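Local coordinates for protein mitochondrial association factor 1 (Toxoplasma gondii, PDB 6BXS) that belongs to a macro-domain family from a parasite locus required for direct manipulation of host mitochondria, and may bind ADP-ribose-like ligands, at residues L11-C15 / M269-Y275; C15-R19 / I245-P250; Y169-P173 / A185-T189; V211-P217 / R251-M257. One frame throughout, in Å; residues are numbered along the deposited sequence.

Interaction 1 (L11-C15 / M269-Y275); sequences LRFTC and MESERKY
The carboxylate of Glu272 meets two successive backbone N-H groups where strand 8-13 ends, and this is the firm centre of the contact. Glu272 OE2 accepts from Thr14 N at 3.1 Å in a nearly straight bond (170°), and Glu272 OE1 accepts from Cys15 N, also at 3.1 Å; both oxygens use their syn lone pairs. The side chain gets there with CG anti to the backbone N (chi1 180°) and a bend at chi2 that swings the carboxylate toward the turn. Glutamate suits the place: its two oxygens match two neighbouring donors at the start of a short 3-10 segment. Packing is close beside it as well. The flexible Met269 bends so that CE lies 3.3 Å from CZ of the buried Phe13 ring and 3.5 Å from Leu11 CD1. Ser271 faces inward, its OG held by Arg235 and Glu242 of helix 230-248.

The Tyr275 side faces solvent, though still in close contact: the tyrosine lays one ring face over Cys15 CA, 3.9 Å from the ring centroid in a CH-pi contact, while Thr14 CG2 touches Tyr275 CD1 at 3.5 Å. The loose side is that of Arg12, which points away from the helix toward a bound sulfate. The axes of strand 11-13 and helix segment 269-275 approach to 9.8 Å at 44°; a C-terminal helix thus packs on the edge strand of an alpha/beta sheet, here that of a macro domain.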
loop_
_atom_site.group_PDB
_atom_site.type_symbol
_atom_site.label_atom_id
_atom_site.label_comp_id
_atom_site.label_asym_id
_atom_site.label_seq_id
_atom_site.Cartn_x
_atom_site.Cartn_y
_atom_site.Cartn_z
ATOM N N LEU A 11 -0.416 -2.732 19.766
ATOM C CA LEU A 11 -1.167 -1.819 20.621
ATOM C C LEU A 11 -2.632 -1.765 20.201
ATOM O O LEU A 11 -2.943 -1.737 19.011
ATOM C CB LEU A 11 -0.556 -0.417 20.574
ATOM C CG LEU A 11 0.885 -0.300 21.079
ATOM C CD1 LEU A 11 1.433 1.092 20.809
ATOM C CD2 LEU A 11 0.972 -0.626 22.561
ATOM N N ARG A 12 -3.525 -1.747 21.187
ATOM C CA ARG A 12 -4.959 -1.716 20.928
ATOM C C ARG A 12 -5.466 -0.283 20.862
ATOM O O ARG A 12 -5.059 0.564 21.656
ATOM C CB ARG A 12 -5.716 -2.488 22.006
ATOM C CG ARG A 12 -7.220 -2.523 21.798
ATOM C CD ARG A 12 -7.835 -3.723 22.497
ATOM N NE ARG A 12 -7.424 -4.973 21.863
ATOM C CZ ARG A 12 -7.420 -6.159 22.462
ATOM N NH1 ARG A 12 -7.800 -6.278 23.728
ATOM N NH2 ARG A 12 -7.027 -7.235 21.794
ATOM N N PHE A 13 -6.360 -0.023 19.912
ATOM C CA PHE A 13 -6.866 1.322 19.670
ATOM C C PHE A 13 -8.384 1.358 19.727
ATOM O O PHE A 13 -9.061 0.779 18.879
ATOM C CB PHE A 13 -6.379 1.831 18.313
ATOM C CG PHE A 13 -4.908 2.105 18.270
ATOM C CD1 PHE A 13 -4.007 1.089 17.999
ATOM C CD2 PHE A 13 -4.422 3.379 18.511
ATOM C CE1 PHE A 13 -2.650 1.341 17.964
ATOM C CE2 PHE A 13 -3.069 3.635 18.476
ATOM C CZ PHE A 13 -2.181 2.616 18.204
ATOM N N THR A 14 -8.914 2.042 20.734
ATOM C CA THR A 14 -10.355 2.167 20.886
ATOM C C THR A 14 -10.916 3.126 19.839
ATOM O O THR A 14 -12.102 3.078 19.518
ATOM C CB THR A 14 -10.738 2.656 22.297
ATOM O OG1 THR A 14 -12.160 2.592 22.460
ATOM C CG2 THR A 14 -10.270 4.081 22.525
ATOM N N CYS A 15 -10.061 3.998 19.311
ATOM C CA CYS A 15 -10.468 4.903 18.241
ATOM C C CYS A 15 -10.609 4.153 16.917
ATOM O O CYS A 15 -11.131 4.695 15.943
ATOM C CB CYS A 15 -9.468 6.054 18.090
ATOM S SG CYS A 15 -7.856 5.582 17.416
ATOM N N MET A 269 -1.094 7.282 18.241
ATOM C CA MET A 269 -1.097 7.488 19.689
ATOM C C MET A 269 -1.839 8.775 20.022
ATOM O O MET A 269 -2.609 8.835 20.980
ATOM C CB MET A 269 0.329 7.560 20.242
ATOM C CG MET A 269 1.063 6.228 20.326
ATOM S SD MET A 269 0.445 5.138 21.623
ATOM C CE MET A 269 -0.537 4.009 20.650
ATOM N N GLU A 270 -1.597 9.806 19.219
ATOM C CA GLU A 270 -2.229 11.103 19.416
ATOM C C GLU A 270 -3.728 11.028 19.142
ATOM O O GLU A 270 -4.524 11.649 19.844
ATOM C CB GLU A 270 -1.575 12.154 18.516
ATOM C CG GLU A 270 -2.084 13.572 18.746
ATOM C CD GLU A 270 -1.158 14.635 18.182
ATOM O OE1 GLU A 270 0.077 14.439 18.205
ATOM O OE2 GLU A 270 -1.668 15.674 17.710
ATOM N N SER A 271 -4.107 10.262 18.124
ATOM C CA SER A 271 -5.516 10.062 17.800
ATOM C C SER A 271 -6.227 9.324 18.929
ATOM O O SER A 271 -7.362 9.647 19.275
ATOM C CB SER A 271 -5.665 9.289 16.491
ATOM O OG SER A 271 -5.396 10.120 15.375
ATOM N N GLU A 272 -5.551 8.328 19.491
ATOM C CA GLU A 272 -6.090 7.551 20.601
ATOM C C GLU A 272 -6.309 8.443 21.817
ATOM O O GLU A 272 -7.351 8.379 22.470
ATOM C CB GLU A 272 -5.144 6.397 20.952
ATOM C CG GLU A 272 -5.591 5.511 22.110
ATOM C CD GLU A 272 -6.721 4.567 21.736
ATOM O OE1 GLU A 272 -7.360 4.780 20.685
ATOM O OE2 GLU A 272 -6.962 3.603 22.494
ATOM N N ARG A 273 -5.313 9.271 22.114
ATOM C CA ARG A 273 -5.384 10.200 23.235
ATOM C C ARG A 273 -6.537 11.179 23.038
ATOM O O ARG A 273 -7.269 11.492 23.975
ATOM C CB ARG A 273 -4.061 10.956 23.380
ATOM C CG ARG A 273 -3.875 11.676 24.709
ATOM C CD ARG A 273 -3.288 10.760 25.777
ATOM N NE ARG A 273 -2.673 11.520 26.864
ATOM C CZ ARG A 273 -1.440 12.020 26.831
ATOM N NH1 ARG A 273 -0.673 11.847 25.761
ATOM N NH2 ARG A 273 -0.970 12.696 27.868
ATOM N N LYS A 274 -6.696 11.650 21.804
ATOM C CA LYS A 274 -7.745 12.609 21.476
ATOM C C LYS A 274 -9.126 11.972 21.581
ATOM O O LYS A 274 -10.092 12.623 21.977
ATOM C CB LYS A 274 -7.533 13.169 20.067
ATOM C CG LYS A 274 -7.414 14.682 20.013
ATOM C CD LYS A 274 -6.632 15.142 18.793
ATOM C CE LYS A 274 -6.218 16.598 18.925
ATOM N NZ LYS A 274 -5.392 17.050 17.773
ATOM N N TYR A 275 -9.210 10.696 21.223
ATOM C CA TYR A 275 -10.466 9.958 21.286
ATOM C C TYR A 275 -10.852 9.663 22.732
ATOM O O TYR A 275 -12.007 9.834 23.122
ATOM C CB TYR A 275 -10.353 8.656 20.490
ATOM C CG TYR A 275 -11.623 7.832 20.452
ATOM C CD1 TYR A 275 -11.953 6.980 21.496
ATOM C CD2 TYR A 275 -12.485 7.898 19.365
ATOM C CE1 TYR A 275 -13.107 6.222 21.464
ATOM C CE2 TYR A 275 -13.643 7.143 19.324
ATOM C CZ TYR A 275 -13.948 6.306 20.377
ATOM O OH TYR A 275 -15.098 5.550 20.345
#

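Interaction 2 (C15-R19 / I245-P250); sequences CLGDR and ITRFDP. With SO4 (sulfate ion), chain G.
Leu16 and Ile245 bring the two backbones to a CA-CA distance of 6.4 Å, where the turn between strands 8-13 and 19-24 passes the last turn of helix 230-248. Both chains bend through positive phi: Gly17 and Asp18 in the turn, with glycine well suited to such a conformation, and Asp249 (phi 46°) where the helix stops. Asp249 N still donates to Ile245 O.

Arg19 spans the gap. Its chain is extended from CG to NE and runs past Ile245 in the opposite direction, placing one guanidinium face over Ile245 CG2, which is 3.3 Å from Arg19 NH1. The edge of the group is devoted to acceptors. Arg19 NH1 turns back to Leu16 O at 2.8 Å, coming from above that carbonyl plane, and thus braces its own turn. Arg19 NH2 bonds Pro250 O at 3.2 Å, with a weak second bond from NE to the same oxygen. A beta-hairpin is in this way tied to the helix exit of a beta-alpha-beta crossover, just before strand 253-256 begins.

Arg19 NH2 also forms a salt bridge with Asp249 OD1, met on its anti side, with guanidinium and carboxylate planes 73° apart; the modelled 2.5 Å is doubtfully short. Leu16 CD2 packs loosely on Ile245 CG1, 4.2 Å away. Elsewhere on the helix, Arg247, bent at chi2, lays CG over the centre of the Phe248 ring and gives NH1 (2.7 Å) and NH2 (2.8 Å) to O1 of a sulfate, probably from the crystallisation liquor, that Lys202 also holds.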
loop_
_atom_site.group_PDB
_atom_site.type_symbol
_atom_site.label_atom_id
_atom_site.label_comp_id
_atom_site.label_asym_id
_atom_site.label_seq_id
_atom_site.Cartn_x
_atom_site.Cartn_y
_atom_site.Cartn_z
ATOM N N CYS A 15 -10.061 3.998 19.311
ATOM C CA CYS A 15 -10.468 4.903 18.241
ATOM C C CYS A 15 -10.609 4.153 16.917
ATOM O O CYS A 15 -11.131 4.695 15.943
ATOM C CB CYS A 15 -9.468 6.054 18.090
ATOM S SG CYS A 15 -7.856 5.582 17.416
ATOM N N LEU A 16 -10.138 2.907 16.893
ATOM C CA LEU A 16 -10.253 2.048 15.716
ATOM C C LEU A 16 -11.117 0.824 16.012
ATOM O O LEU A 16 -10.879 -0.260 15.476
ATOM C CB LEU A 16 -8.870 1.599 15.239
ATOM C CG LEU A 16 -7.855 2.701 14.923
ATOM C CD1 LEU A 16 -6.533 2.089 14.484
ATOM C CD2 LEU A 16 -8.384 3.649 13.860
ATOM N N GLY A 17 -12.117 0.998 16.869
ATOM C CA GLY A 17 -13.016 -0.087 17.217
ATOM C C GLY A 17 -12.319 -1.190 17.992
ATOM O O GLY A 17 -12.628 -2.370 17.820
ATOM N N ASP A 18 -11.371 -0.800 18.840
ATOM C CA ASP A 18 -10.649 -1.733 19.704
ATOM C C ASP A 18 -9.841 -2.757 18.908
ATOM O O ASP A 18 -9.743 -3.918 19.300
ATOM C CB ASP A 18 -11.618 -2.463 20.642
ATOM C CG ASP A 18 -12.429 -1.512 21.497
ATOM O OD1 ASP A 18 -11.842 -0.554 22.040
ATOM O OD2 ASP A 18 -13.652 -1.724 21.629
ATOM N N ARG A 19 -9.258 -2.321 17.797
ATOM C CA ARG A 19 -8.405 -3.186 16.990
ATOM C C ARG A 19 -6.957 -3.129 17.464
ATOM O O ARG A 19 -6.483 -2.083 17.907
ATOM C CB ARG A 19 -8.477 -2.789 15.513
ATOM C CG ARG A 19 -9.746 -3.233 14.809
ATOM C CD ARG A 19 -9.841 -2.647 13.408
ATOM N NE ARG A 19 -11.024 -3.125 12.698
ATOM C CZ ARG A 19 -12.268 -2.736 12.969
ATOM N NH1 ARG A 19 -12.501 -1.863 13.939
ATOM N NH2 ARG A 19 -13.283 -3.228 12.272
ATOM N N ILE A 245 -11.262 2.651 8.690
ATOM C CA ILE A 245 -11.749 1.587 9.560
ATOM C C ILE A 245 -13.237 1.779 9.849
ATOM O O ILE A 245 -14.010 0.822 9.830
ATOM C CB ILE A 245 -10.961 1.540 10.886
ATOM C CG1 ILE A 245 -9.509 1.120 10.637
ATOM C CG2 ILE A 245 -11.618 0.589 11.883
ATOM C CD1 ILE A 245 -9.337 -0.254 10.022
ATOM N N THR A 246 -13.626 3.020 10.122
ATOM C CA THR A 246 -15.027 3.360 10.349
ATOM C C THR A 246 -15.881 3.038 9.129
ATOM O O THR A 246 -17.005 2.556 9.260
ATOM C CB THR A 246 -15.188 4.854 10.698
ATOM O OG1 THR A 246 -14.667 5.092 12.011
ATOM C CG2 THR A 246 -16.652 5.281 10.665
ATOM N N ARG A 247 -15.346 3.318 7.945
ATOM C CA ARG A 247 -16.074 3.094 6.701
ATOM C C ARG A 247 -16.333 1.613 6.434
ATOM O O ARG A 247 -17.473 1.214 6.192
ATOM C CB ARG A 247 -15.307 3.711 5.522
ATOM C CG ARG A 247 -15.753 3.248 4.134
ATOM C CD ARG A 247 -17.230 3.519 3.870
ATOM N NE ARG A 247 -17.568 3.357 2.455
ATOM C CZ ARG A 247 -18.038 2.240 1.904
ATOM N NH1 ARG A 247 -18.248 1.153 2.638
ATOM N NH2 ARG A 247 -18.307 2.211 0.606
ATOM N N PHE A 248 -15.279 0.802 6.486
ATOM C CA PHE A 248 -15.363 -0.581 6.022
ATOM C C PHE A 248 -15.477 -1.607 7.152
ATOM O O PHE A 248 -15.866 -2.749 6.904
ATOM C CB PHE A 248 -14.148 -0.907 5.149
ATOM C CG PHE A 248 -14.103 -0.127 3.863
ATOM C CD1 PHE A 248 -14.982 -0.417 2.830
ATOM C CD2 PHE A 248 -13.188 0.897 3.686
ATOM C CE1 PHE A 248 -14.947 0.299 1.646
ATOM C CE2 PHE A 248 -13.148 1.617 2.504
ATOM C CZ PHE A 248 -14.030 1.316 1.485
ATOM N N ASP A 249 -15.149 -1.199 8.378
ATOM C CA ASP A 249 -15.198 -2.091 9.542
ATOM C C ASP A 249 -14.544 -3.438 9.223
ATOM O O ASP A 249 -15.166 -4.487 9.371
ATOM C CB ASP A 249 -16.651 -2.293 9.995
ATOM C CG ASP A 249 -16.762 -3.040 11.320
ATOM O OD1 ASP A 249 -15.809 -2.986 12.125
ATOM O OD2 ASP A 249 -17.807 -3.679 11.557
ATOM N N PRO A 250 -13.282 -3.408 8.771
ATOM C CA PRO A 250 -12.676 -4.602 8.174
ATOM C C PRO A 250 -12.142 -5.618 9.181
ATOM O O PRO A 250 -11.884 -5.284 10.337
ATOM C CB PRO A 250 -11.531 -4.016 7.352
ATOM C CG PRO A 250 -11.100 -2.822 8.138
ATOM C CD PRO A 250 -12.340 -2.275 8.803
HETATM S S SO4 G . -19.609 -1.598 1.524
HETATM O O1 SO4 G . -18.980 -0.544 0.728
HETATM O O2 SO4 G . -19.965 -2.720 0.659
HETATM O O3 SO4 G . -18.678 -2.058 2.551
HETATM O O4 SO4 G . -20.816 -1.074 2.161
#

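Interaction 3 (Y169-P173 / A185-T189); sequences YTVAP and AYKAT
Pro173 and Ala185, whose CA atoms are 6.1 Å apart, mark where the chain leaving strand 166-170 draws closest to the helix segment 185-189. The proline ring does most of the touching: its CB lies 3.7 Å from Ala185 CB, and its CG leans obliquely toward the Tyr186 ring, 4.1 Å from CD2. Alanine's single methyl keeps the helix surface low enough for the rigid ring to settle on it. Tyr186 sends its hydroxyl onward to Leu219 O, and its side chain also packs on helix 230-248.

One turn along, Thr189 faces the strand end. Its CG2, anti to the backbone N, is carried to 3.2 Å from Thr170 OG1, a methyl-to-oxygen contact; Thr170 OG1 itself has weak hydrogen bonds to Ala146 O and Thr147 OG1. With chi1 at -59°, Thr189 OG1 folds back beside its own N and donates to Ala185 O at 2.8 Å, while Thr189 N donates to that oxygen at 2.9 Å. The two approach from opposite faces of the carbonyl plane. Threonine thus satisfies its hydroxyl within the helix and offers carbon to the strand.

No hydrogen bond joins the two segments. The buried contact between the central sheet and the helix covering it therefore rests on van der Waals fit, mostly apolar, with one methyl-to-hydroxyl contact, and the hydroxyls turn to partners within the helix or outside the two segments.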
loop_
_atom_site.group_PDB
_atom_site.type_symbol
_atom_site.label_atom_id
_atom_site.label_comp_id
_atom_site.label_asym_id
_atom_site.label_seq_id
_atom_site.Cartn_x
_atom_site.Cartn_y
_atom_site.Cartn_z
ATOM N N TYR A 169 -0.246 -1.519 -4.338
ATOM C CA TYR A 169 0.530 -0.408 -4.871
ATOM C C TYR A 169 -0.368 0.817 -4.792
ATOM O O TYR A 169 -1.497 0.791 -5.284
ATOM C CB TYR A 169 0.979 -0.699 -6.310
ATOM C CG TYR A 169 1.850 0.358 -6.971
ATOM C CD1 TYR A 169 1.321 1.581 -7.371
ATOM C CD2 TYR A 169 3.193 0.112 -7.237
ATOM C CE1 TYR A 169 2.110 2.535 -7.992
ATOM C CE2 TYR A 169 3.990 1.061 -7.859
ATOM C CZ TYR A 169 3.443 2.270 -8.235
ATOM O OH TYR A 169 4.228 3.218 -8.853
ATOM N N THR A 170 0.116 1.872 -4.147
ATOM C CA THR A 170 -0.686 3.076 -3.955
ATOM C C THR A 170 0.163 4.332 -4.117
ATOM O O THR A 170 1.380 4.308 -3.914
ATOM C CB THR A 170 -1.374 3.086 -2.563
ATOM O OG1 THR A 170 -2.420 4.063 -2.554
ATOM C CG2 THR A 170 -0.379 3.383 -1.442
ATOM N N VAL A 171 -0.497 5.425 -4.487
ATOM C CA VAL A 171 0.173 6.689 -4.774
ATOM C C VAL A 171 -0.236 7.749 -3.760
ATOM O O VAL A 171 -1.390 8.175 -3.722
ATOM C CB VAL A 171 -0.156 7.186 -6.196
ATOM C CG1 VAL A 171 0.533 8.516 -6.483
ATOM C CG2 VAL A 171 0.250 6.147 -7.230
ATOM N N ALA A 172 0.727 8.177 -2.950
ATOM C CA ALA A 172 0.475 9.127 -1.875
ATOM C C ALA A 172 0.604 10.565 -2.367
ATOM O O ALA A 172 1.332 10.832 -3.323
ATOM C CB ALA A 172 1.436 8.876 -0.726
ATOM N N PRO A 173 -0.097 11.503 -1.709
ATOM C CA PRO A 173 -0.008 12.915 -2.095
ATOM C C PRO A 173 1.347 13.527 -1.760
ATOM O O PRO A 173 1.940 13.179 -0.739
ATOM C CB PRO A 173 -1.121 13.573 -1.276
ATOM C CG PRO A 173 -1.283 12.696 -0.092
ATOM C CD PRO A 173 -1.012 11.302 -0.571
ATOM N N ALA A 185 -6.552 14.146 0.227
ATOM C CA ALA A 185 -5.965 13.148 -0.666
ATOM C C ALA A 185 -5.478 11.931 0.119
ATOM O O ALA A 185 -5.586 10.795 -0.344
ATOM C CB ALA A 185 -4.816 13.760 -1.467
ATOM N N TYR A 186 -4.943 12.179 1.311
ATOM C CA TYR A 186 -4.416 11.113 2.159
ATOM C C TYR A 186 -5.533 10.177 2.621
ATOM O O TYR A 186 -5.366 8.957 2.638
ATOM C CB TYR A 186 -3.692 11.698 3.376
ATOM C CG TYR A 186 -2.521 10.863 3.862
ATOM C CD1 TYR A 186 -2.719 9.620 4.452
ATOM C CD2 TYR A 186 -1.218 11.323 3.733
ATOM C CE1 TYR A 186 -1.646 8.858 4.896
ATOM C CE2 TYR A 186 -0.144 10.571 4.174
ATOM C CZ TYR A 186 -0.362 9.342 4.755
ATOM O OH TYR A 186 0.711 8.598 5.194
ATOM N N LYS A 187 -6.669 10.753 3.001
ATOM C CA LYS A 187 -7.824 9.963 3.415
ATOM C C LYS A 187 -8.366 9.146 2.248
ATOM O O LYS A 187 -8.713 7.976 2.406
ATOM C CB LYS A 187 -8.923 10.867 3.971
ATOM C CG LYS A 187 -8.543 11.586 5.251
ATOM C CD LYS A 187 -9.534 12.691 5.567
ATOM C CE LYS A 187 -9.109 13.491 6.784
ATOM N NZ LYS A 187 -9.701 14.852 6.807
ATOM N N ALA A 188 -8.443 9.780 1.082
ATOM C CA ALA A 188 -8.877 9.115 -0.143
ATOM C C ALA A 188 -7.975 7.929 -0.462
ATOM O O ALA A 188 -8.439 6.885 -0.919
ATOM C CB ALA A 188 -8.879 10.099 -1.302
ATOM N N THR A 189 -6.679 8.102 -0.219
ATOM C CA THR A 189 -5.701 7.053 -0.475
ATOM C C THR A 189 -5.904 5.867 0.472
ATOM O O THR A 189 -5.879 4.711 0.047
ATOM C CB THR A 189 -4.262 7.584 -0.326
ATOM O OG1 THR A 189 -4.051 8.662 -1.247
ATOM C CG2 THR A 189 -3.243 6.486 -0.606
#

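Interaction 4 (V211-P217 / R251-M257); sequences VEAIRLP and RVELQFM. With SO4 (sulfate ion), chain D.
Arg215 extends with CG anti to its backbone N (chi1 -179°) and then bends at chi3, while Gln255 starts beside its own N (chi1 -52°) and runs out straight; the two ends meet nearly coplanar, 26° apart. Arg215 grips side-on, giving NE at 3.0 Å and NH2 at 3.1 Å to the one acceptor Gln255 OE1. The other half of the amide is used too: Gln255 NE2 donates to Glu253 OE2 at 2.9 Å. Arginine suits this buried face because its several N-H groups find further acceptors there, Pro35 O for NH1 and the carboxylate of Asp38 for NH2.

The strands that carry these side chains run parallel, and the ladder alternates from Glu253 N to Glu212 O through to the short bond of 2.7 Å from Met257 N to Leu216 O. The opposite face is hydrocarbon. Ile214 CD1 presses on Leu254 CD2 at 3.4 Å, tighter than normal contact. Leu216 lies alongside Phe256, with Leu216 CD1 3.8 Å from Phe256 CE1. Helices 179-202 and 230-248 cover this side. Before strand 253-256, Arg251 binds a sulfate, probably from the crystallisation liquor, with N at 2.8 Å from O4 and with NE and NH1; Asn201 holds it as well.

Two neighbouring parallel strands joined through helix 230-248 form a beta-alpha-beta crossover, the building unit of the mixed sheet in the alpha/beta/alpha macro domain.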
loop_
_atom_site.group_PDB
_atom_site.type_symbol
_atom_site.label_atom_id
_atom_site.label_comp_id
_atom_site.label_asym_id
_atom_site.label_seq_id
_atom_site.Cartn_x
_atom_site.Cartn_y
_atom_site.Cartn_z
ATOM N N VAL A 211 -6.824 -11.429 1.656
ATOM C CA VAL A 211 -5.862 -10.589 2.353
ATOM C C VAL A 211 -6.269 -10.530 3.819
ATOM O O VAL A 211 -7.301 -9.953 4.162
ATOM C CB VAL A 211 -5.800 -9.173 1.769
ATOM C CG1 VAL A 211 -4.743 -8.347 2.492
ATOM C CG2 VAL A 211 -5.506 -9.228 0.275
ATOM N N GLU A 212 -5.453 -11.132 4.676
ATOM C CA GLU A 212 -5.778 -11.250 6.092
ATOM C C GLU A 212 -5.103 -10.143 6.894
ATOM O O GLU A 212 -5.494 -9.852 8.024
ATOM C CB GLU A 212 -5.364 -12.629 6.607
ATOM C CG GLU A 212 -5.810 -13.758 5.682
ATOM C CD GLU A 212 -5.488 -15.138 6.217
ATOM O OE1 GLU A 212 -6.422 -15.957 6.351
ATOM O OE2 GLU A 212 -4.301 -15.413 6.487
ATOM N N ALA A 213 -4.093 -9.520 6.297
ATOM C CA ALA A 213 -3.437 -8.372 6.905
ATOM C C ALA A 213 -2.794 -7.518 5.823
ATOM O O ALA A 213 -2.474 -8.018 4.744
ATOM C CB ALA A 213 -2.398 -8.825 7.913
ATOM N N ILE A 214 -2.626 -6.229 6.108
ATOM C CA ILE A 214 -1.890 -5.346 5.212
ATOM C C ILE A 214 -0.728 -4.681 5.943
ATOM O O ILE A 214 -0.887 -4.144 7.041
ATOM C CB ILE A 214 -2.800 -4.264 4.586
ATOM C CG1 ILE A 214 -3.685 -3.607 5.647
ATOM C CG2 ILE A 214 -3.660 -4.881 3.492
ATOM C CD1 ILE A 214 -4.486 -2.427 5.118
ATOM N N ARG A 215 0.445 -4.742 5.317
ATOM C CA ARG A 215 1.659 -4.146 5.859
ATOM C C ARG A 215 1.929 -2.814 5.166
ATOM O O ARG A 215 2.215 -2.777 3.968
ATOM C CB ARG A 215 2.841 -5.103 5.685
ATOM C CG ARG A 215 4.161 -4.594 6.238
ATOM C CD ARG A 215 5.190 -5.717 6.307
ATOM N NE ARG A 215 4.770 -6.787 7.209
ATOM C CZ ARG A 215 5.457 -7.906 7.426
ATOM N NH1 ARG A 215 6.610 -8.119 6.805
ATOM N NH2 ARG A 215 4.988 -8.819 8.266
ATOM N N LEU A 216 1.836 -1.730 5.930
ATOM C CA LEU A 216 1.881 -0.378 5.380
ATOM C C LEU A 216 3.176 0.356 5.714
ATOM O O LEU A 216 3.699 0.218 6.819
ATOM C CB LEU A 216 0.703 0.443 5.912
ATOM C CG LEU A 216 -0.698 -0.092 5.625
ATOM C CD1 LEU A 216 -1.722 0.572 6.526
ATOM C CD2 LEU A 216 -1.042 0.135 4.171
ATOM N N PRO A 217 3.696 1.144 4.760
ATOM C CA PRO A 217 4.712 2.134 5.117
ATOM C C PRO A 217 4.035 3.410 5.600
ATOM O O PRO A 217 2.805 3.480 5.567
ATOM C CB PRO A 217 5.450 2.363 3.801
ATOM C CG PRO A 217 4.381 2.195 2.776
ATOM C CD PRO A 217 3.472 1.106 3.302
ATOM N N ARG A 251 -11.982 -6.854 8.721
ATOM C CA ARG A 251 -11.350 -7.904 9.511
ATOM C C ARG A 251 -9.841 -7.873 9.321
ATOM O O ARG A 251 -9.095 -8.444 10.119
ATOM C CB ARG A 251 -11.888 -9.279 9.113
ATOM C CG ARG A 251 -13.387 -9.453 9.313
ATOM C CD ARG A 251 -13.930 -10.621 8.499
ATOM N NE ARG A 251 -13.599 -10.493 7.081
ATOM C CZ ARG A 251 -13.991 -11.339 6.134
ATOM N NH1 ARG A 251 -13.628 -11.130 4.876
ATOM N NH2 ARG A 251 -14.743 -12.391 6.436
ATOM N N VAL A 252 -9.396 -7.208 8.257
ATOM C CA VAL A 252 -7.982 -7.179 7.908
ATOM C C VAL A 252 -7.169 -6.532 9.028
ATOM O O VAL A 252 -7.573 -5.524 9.606
ATOM C CB VAL A 252 -7.735 -6.426 6.567
ATOM C CG1 VAL A 252 -7.843 -4.912 6.740
ATOM C CG2 VAL A 252 -6.376 -6.791 5.990
ATOM N N GLU A 253 -6.028 -7.142 9.332
ATOM C CA GLU A 253 -5.128 -6.658 10.372
ATOM C C GLU A 253 -4.185 -5.595 9.813
ATOM O O GLU A 253 -3.639 -5.755 8.721
ATOM C CB GLU A 253 -4.337 -7.833 10.957
ATOM C CG GLU A 253 -3.145 -7.455 11.828
ATOM C CD GLU A 253 -2.406 -8.673 12.358
ATOM O OE1 GLU A 253 -3.028 -9.488 13.071
ATOM O OE2 GLU A 253 -1.205 -8.821 12.051
ATOM N N LEU A 254 -3.998 -4.513 10.564
ATOM C CA LEU A 254 -3.105 -3.434 10.155
ATOM C C LEU A 254 -1.709 -3.605 10.750
ATOM O O LEU A 254 -1.555 -3.808 11.957
ATOM C CB LEU A 254 -3.673 -2.074 10.570
ATOM C CG LEU A 254 -4.953 -1.600 9.880
ATOM C CD1 LEU A 254 -5.388 -0.262 10.457
ATOM C CD2 LEU A 254 -4.757 -1.489 8.381
ATOM N N GLN A 255 -0.702 -3.522 9.887
ATOM C CA GLN A 255 0.694 -3.518 10.306
ATOM C C GLN A 255 1.395 -2.314 9.692
ATOM O O GLN A 255 1.198 -2.014 8.515
ATOM C CB GLN A 255 1.404 -4.803 9.882
ATOM C CG GLN A 255 0.700 -6.081 10.283
ATOM C CD GLN A 255 1.431 -7.316 9.794
ATOM O OE1 GLN A 255 2.452 -7.217 9.110
ATOM N NE2 GLN A 255 0.915 -8.487 10.142
ATOM N N PHE A 256 2.207 -1.629 10.492
ATOM C CA PHE A 256 2.984 -0.492 10.009
ATOM C C PHE A 256 4.476 -0.785 10.052
ATOM O O PHE A 256 5.013 -1.202 11.079
ATOM C CB PHE A 256 2.670 0.760 10.827
ATOM C CG PHE A 256 1.346 1.379 10.492
ATOM C CD1 PHE A 256 1.229 2.252 9.424
ATOM C CD2 PHE A 256 0.217 1.086 11.238
ATOM C CE1 PHE A 256 0.011 2.821 9.107
ATOM C CE2 PHE A 256 -1.002 1.654 10.925
ATOM C CZ PHE A 256 -1.105 2.523 9.858
ATOM N N MET A 257 5.137 -0.560 8.922
ATOM C CA MET A 257 6.574 -0.762 8.811
ATOM C C MET A 257 7.311 0.320 9.588
ATOM O O MET A 257 6.710 1.312 10.004
ATOM C CB MET A 257 7.001 -0.754 7.344
ATOM C CG MET A 257 6.280 -1.792 6.498
ATOM S SD MET A 257 6.524 -1.561 4.730
ATOM C CE MET A 257 8.291 -1.825 4.596
HETATM S S SO4 D . -12.215 -7.386 5.234
HETATM O O1 SO4 D . -12.310 -6.043 4.669
HETATM O O2 SO4 D . -12.507 -8.372 4.199
HETATM O O3 SO4 D . -10.869 -7.603 5.751
HETATM O O4 SO4 D . -13.181 -7.521 6.322
#

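Interactions 1 and 2 share Cys15, and their centres are 12 Å apart: the hairpin between strands 8-13 and 19-24 meets helix 263-276 in one and the end of helix 230-248 in the other. Interaction 2 touches interaction 4 through Ile245 CD1 and Leu254 CD1, 4.0 Å apart, so the same helix links the hairpin to the parallel core. Interaction 3 is on the far side of strand 45-50 in the same sheet, its centre about 16 Å from that of interaction 4. The sulfates of interactions 2 and 4 lie close to the end of helix 230-248; both probably come from the crystallisation liquor, and neither can be tied to an ADP-ribose site.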